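Local coordinates for hypothetical protein TTHA1254 (Thermus thermophilus, PDB 2D4P) that is of unknown function but has the fold of the GNAT acetyltransferase superfamily and may transfer acyl groups, at residues Phe3-Leu14 with Leu28-Leu39. Sequence-based numbering, arbitrary orientation.
Sequences FRPFTEEDLDRL and LRFFARTGHSFL
Asp-10 OD2, on a carboxylate resting near the Leu-39 methyl CD2, is gripped twice: Arg-4 NH1 meets it on the syn side at 2.8 Å, and the backbone N of Thr-7 arrives on the anti side. Arg-4 NH2 takes the sister oxygen OD1 from above the carboxylate plane; the two nitrogens thus grip the acid end-on, one to each oxygen, while Arg-13 NH1 adds a salt bridge to OD1. Arg-4 runs side by side with Leu-39, whose CD2 lies over one face of the guanidinium, 3.3 Å from NH2. A methionine in place of Arg-4 would probably leave Asp-10 and Glu-41, which also pairs with NH2, without the guanidinium that joins them, Arg-13 remaining as a positive partner of Asp-10. The backbones of Arg-4 and Leu-39 form an antiparallel hydrogen-bonded pair, with Leu-39 N to Arg-4 O at 2.7 Å.

Next to this salt-bridge network, Phe-6 illustrates how one ring can join a strand to a helix. Turned toward 28-39 by its chi1 of 49°, the ring has Leu-14 CD1 over one face and a water, linking Phe-6 N to Ser-37 O, over the other. Its edge wedges between helix 25-34, CE1 lying 3.5 Å from Leu-28 O, and the Phe-38 and Leu-39 backbone. Leu-28 slides past the ring, its CD1 packing on Leu-11 and Leu-14. At the exposed margin, Arg-29 and Glu-8 form a salt bridge, NH2 donating to OE1 and NE more weakly to OE2, guanidinium and carboxylate planes 49° apart.

Consistent with the opening of a GNAT fold, strands 2-4 and 38-42 pair here at one edge of the sheet. Helices 11-16 and 25-34 cover one face, with Phe-6 and Leu-14 reaching strand 45-56, whereas Phe-38 packs against helix 73-89.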
# COMPACT_ATOMS: atom_id res chain seq x y z
N PHE A 3 2.86 12.07 4.67
CA PHE A 3 2.60 11.09 3.64
C PHE A 3 2.66 11.74 2.26
O PHE A 3 1.96 12.73 2.00
CB PHE A 3 1.24 10.43 3.90
CG PHE A 3 1.12 9.92 5.30
CD1 PHE A 3 1.53 8.63 5.62
CD2 PHE A 3 0.67 10.75 6.32
CE1 PHE A 3 1.46 8.18 6.94
CE2 PHE A 3 0.61 10.33 7.62
CZ PHE A 3 1.02 9.04 7.95
N ARG A 4 3.53 11.23 1.39
CA ARG A 4 3.78 11.86 0.12
C ARG A 4 4.09 10.85 -0.98
O ARG A 4 4.46 9.71 -0.70
CB ARG A 4 4.94 12.86 0.22
CG ARG A 4 6.29 12.24 0.66
CD ARG A 4 7.43 13.26 0.59
NE ARG A 4 8.73 12.71 0.98
CZ ARG A 4 9.55 12.00 0.20
NH1 ARG A 4 9.23 11.71 -1.05
NH2 ARG A 4 10.72 11.59 0.68
N PRO A 5 3.96 11.30 -2.23
CA PRO A 5 4.43 10.50 -3.36
C PRO A 5 5.92 10.36 -3.20
O PRO A 5 6.60 11.25 -2.64
CB PRO A 5 4.14 11.37 -4.58
CG PRO A 5 3.04 12.24 -4.12
CD PRO A 5 3.40 12.58 -2.68
N PHE A 6 6.44 9.24 -3.69
CA PHE A 6 7.87 9.03 -3.71
C PHE A 6 8.38 9.18 -5.15
O PHE A 6 7.61 9.09 -6.14
CB PHE A 6 8.30 7.68 -3.09
CG PHE A 6 7.52 6.49 -3.59
CD1 PHE A 6 7.77 5.97 -4.85
CD2 PHE A 6 6.52 5.91 -2.81
CE1 PHE A 6 7.04 4.88 -5.31
CE2 PHE A 6 5.80 4.82 -3.26
CZ PHE A 6 6.05 4.31 -4.53
N THR A 7 9.67 9.45 -5.23
CA THR A 7 10.42 9.56 -6.50
C THR A 7 11.63 8.65 -6.48
O THR A 7 11.91 7.97 -5.49
CB THR A 7 10.89 11.02 -6.79
OG1 THR A 7 11.93 11.39 -5.87
CG2 THR A 7 9.74 12.02 -6.54
N GLU A 8 12.38 8.67 -7.58
CA GLU A 8 13.54 7.78 -7.69
C GLU A 8 14.57 8.04 -6.61
O GLU A 8 15.28 7.13 -6.19
CB GLU A 8 14.15 7.89 -9.09
CG GLU A 8 13.23 7.26 -10.12
CD GLU A 8 13.75 7.38 -11.55
OE1 GLU A 8 14.99 7.49 -11.72
OE2 GLU A 8 12.90 7.35 -12.48
N GLU A 9 14.60 9.28 -6.12
CA GLU A 9 15.52 9.69 -5.06
C GLU A 9 15.24 8.98 -3.74
O GLU A 9 16.10 8.94 -2.85
CB GLU A 9 15.44 11.22 -4.87
CG GLU A 9 16.12 12.03 -5.97
CD GLU A 9 15.38 12.06 -7.33
OE1 GLU A 9 14.13 11.87 -7.39
OE2 GLU A 9 16.06 12.27 -8.37
N ASP A 10 14.03 8.41 -3.62
CA ASP A 10 13.58 7.72 -2.43
C ASP A 10 13.84 6.22 -2.43
O ASP A 10 13.41 5.51 -1.52
CB ASP A 10 12.08 7.92 -2.29
CG ASP A 10 11.71 9.34 -1.99
OD1 ASP A 10 12.34 9.97 -1.10
OD2 ASP A 10 10.80 9.91 -2.59
N LEU A 11 14.53 5.72 -3.44
CA LEU A 11 14.76 4.28 -3.52
C LEU A 11 15.38 3.68 -2.21
O LEU A 11 14.85 2.71 -1.66
CB LEU A 11 15.59 3.96 -4.77
CG LEU A 11 15.86 2.49 -5.05
CD1 LEU A 11 14.58 1.71 -5.25
CD2 LEU A 11 16.78 2.38 -6.26
N ASP A 12 16.44 4.28 -1.69
CA ASP A 12 17.05 3.85 -0.42
C ASP A 12 16.12 3.88 0.79
O ASP A 12 16.13 2.96 1.59
CB ASP A 12 18.30 4.68 -0.12
CG ASP A 12 19.43 4.36 -1.07
OD1 ASP A 12 19.32 3.35 -1.77
OD2 ASP A 12 20.47 5.05 -1.14
N ARG A 13 15.33 4.94 0.91
CA ARG A 13 14.34 5.08 1.97
C ARG A 13 13.33 3.95 1.91
O ARG A 13 12.99 3.37 2.94
CB ARG A 13 13.58 6.40 1.82
CG ARG A 13 14.35 7.64 2.16
CD ARG A 13 13.46 8.86 2.01
NE ARG A 13 14.05 10.10 2.48
CZ ARG A 13 14.81 10.89 1.74
NH1 ARG A 13 15.12 10.56 0.49
NH2 ARG A 13 15.29 12.01 2.27
N LEU A 14 12.83 3.65 0.70
CA LEU A 14 11.88 2.54 0.56
C LEU A 14 12.52 1.23 1.01
O LEU A 14 11.92 0.47 1.74
CB LEU A 14 11.40 2.40 -0.88
CG LEU A 14 10.49 3.51 -1.41
CD1 LEU A 14 9.98 3.11 -2.81
CD2 LEU A 14 9.33 3.72 -0.50
N LEU A 28 9.66 0.87 -8.22
CA LEU A 28 9.46 2.22 -7.71
C LEU A 28 8.87 3.11 -8.81
O LEU A 28 7.88 3.80 -8.58
CB LEU A 28 10.79 2.80 -7.20
CG LEU A 28 10.76 4.22 -6.61
CD1 LEU A 28 11.98 4.44 -5.71
CD2 LEU A 28 10.75 5.30 -7.67
N ARG A 29 9.45 3.06 -10.00
CA ARG A 29 9.00 3.88 -11.12
C ARG A 29 7.55 3.61 -11.52
O ARG A 29 6.76 4.54 -11.73
CB ARG A 29 9.92 3.69 -12.33
CG ARG A 29 11.22 4.44 -12.25
CD ARG A 29 12.21 4.05 -13.33
NE ARG A 29 13.44 4.83 -13.23
CZ ARG A 29 14.50 4.68 -14.03
NH1 ARG A 29 14.51 3.75 -14.97
NH2 ARG A 29 15.56 5.46 -13.87
N PHE A 30 7.20 2.34 -11.60
CA PHE A 30 5.84 1.93 -11.91
C PHE A 30 4.85 2.41 -10.86
O PHE A 30 3.81 2.99 -11.18
CB PHE A 30 5.80 0.42 -12.00
CG PHE A 30 4.42 -0.12 -12.18
CD1 PHE A 30 3.68 -0.59 -11.09
CD2 PHE A 30 3.86 -0.18 -13.44
CE1 PHE A 30 2.40 -1.11 -11.27
CE2 PHE A 30 2.56 -0.72 -13.62
CZ PHE A 30 1.85 -1.16 -12.52
N PHE A 31 5.15 2.16 -9.59
CA PHE A 31 4.25 2.57 -8.52
C PHE A 31 4.18 4.09 -8.35
O PHE A 31 3.15 4.63 -7.99
CB PHE A 31 4.53 1.82 -7.21
CG PHE A 31 4.06 0.37 -7.27
CD1 PHE A 31 2.68 0.07 -7.29
CD2 PHE A 31 4.95 -0.68 -7.32
CE1 PHE A 31 2.26 -1.22 -7.36
CE2 PHE A 31 4.51 -2.00 -7.41
CZ PHE A 31 3.16 -2.28 -7.44
N ALA A 32 5.28 4.80 -8.63
CA ALA A 32 5.25 6.27 -8.62
C ALA A 32 4.25 6.79 -9.66
O ALA A 32 3.65 7.83 -9.44
CB ALA A 32 6.63 6.87 -8.88
N ARG A 33 4.11 6.09 -10.78
CA ARG A 33 3.25 6.54 -11.89
C ARG A 33 1.76 6.28 -11.59
O ARG A 33 0.91 6.88 -12.25
CB ARG A 33 3.61 5.84 -13.21
CG ARG A 33 4.79 6.41 -14.02
CD ARG A 33 4.99 5.69 -15.37
NE ARG A 33 5.95 4.57 -15.28
CZ ARG A 33 5.67 3.26 -15.46
NH1 ARG A 33 4.43 2.82 -15.73
NH2 ARG A 33 6.67 2.37 -15.35
N THR A 34 1.42 5.42 -10.63
CA THR A 34 0.00 5.05 -10.43
C THR A 34 -0.84 6.18 -9.92
O THR A 34 -2.04 6.24 -10.20
CB THR A 34 -0.19 3.88 -9.44
OG1 THR A 34 0.37 4.23 -8.17
CG2 THR A 34 0.53 2.60 -9.89
N GLY A 35 -0.23 7.06 -9.14
CA GLY A 35 -0.95 8.05 -8.34
C GLY A 35 -1.64 7.52 -7.09
O GLY A 35 -2.38 8.23 -6.45
N HIS A 36 -1.36 6.27 -6.73
CA HIS A 36 -1.96 5.58 -5.59
C HIS A 36 -0.94 5.09 -4.56
O HIS A 36 -1.32 4.47 -3.58
CB HIS A 36 -2.80 4.40 -6.09
CG HIS A 36 -3.94 4.80 -6.97
ND1 HIS A 36 -4.94 5.66 -6.52
CD2 HIS A 36 -4.22 4.55 -8.27
CE1 HIS A 36 -5.80 5.86 -7.51
NE2 HIS A 36 -5.38 5.21 -8.58
N SER A 37 0.34 5.39 -4.77
CA SER A 37 1.42 4.86 -3.93
C SER A 37 2.09 6.00 -3.15
O SER A 37 2.26 7.11 -3.67
CB SER A 37 2.43 4.13 -4.80
OG SER A 37 1.80 3.06 -5.49
N PHE A 38 2.44 5.72 -1.90
CA PHE A 38 2.91 6.73 -0.96
C PHE A 38 4.04 6.26 -0.07
O PHE A 38 4.20 5.08 0.18
CB PHE A 38 1.72 7.22 -0.11
CG PHE A 38 0.66 7.83 -0.91
CD1 PHE A 38 -0.37 7.07 -1.42
CD2 PHE A 38 0.74 9.18 -1.25
CE1 PHE A 38 -1.30 7.61 -2.23
CE2 PHE A 38 -0.23 9.77 -2.06
CZ PHE A 38 -1.26 8.98 -2.53
N LEU A 39 4.80 7.25 0.43
CA LEU A 39 5.82 7.08 1.45
C LEU A 39 5.38 7.85 2.69
O LEU A 39 4.84 8.96 2.58
CB LEU A 39 7.14 7.66 0.93
CG LEU A 39 8.38 7.69 1.84
CD1 LEU A 39 8.90 6.27 2.11
CD2 LEU A 39 9.47 8.54 1.20
O HOH W 1 4.44 7.83 -5.36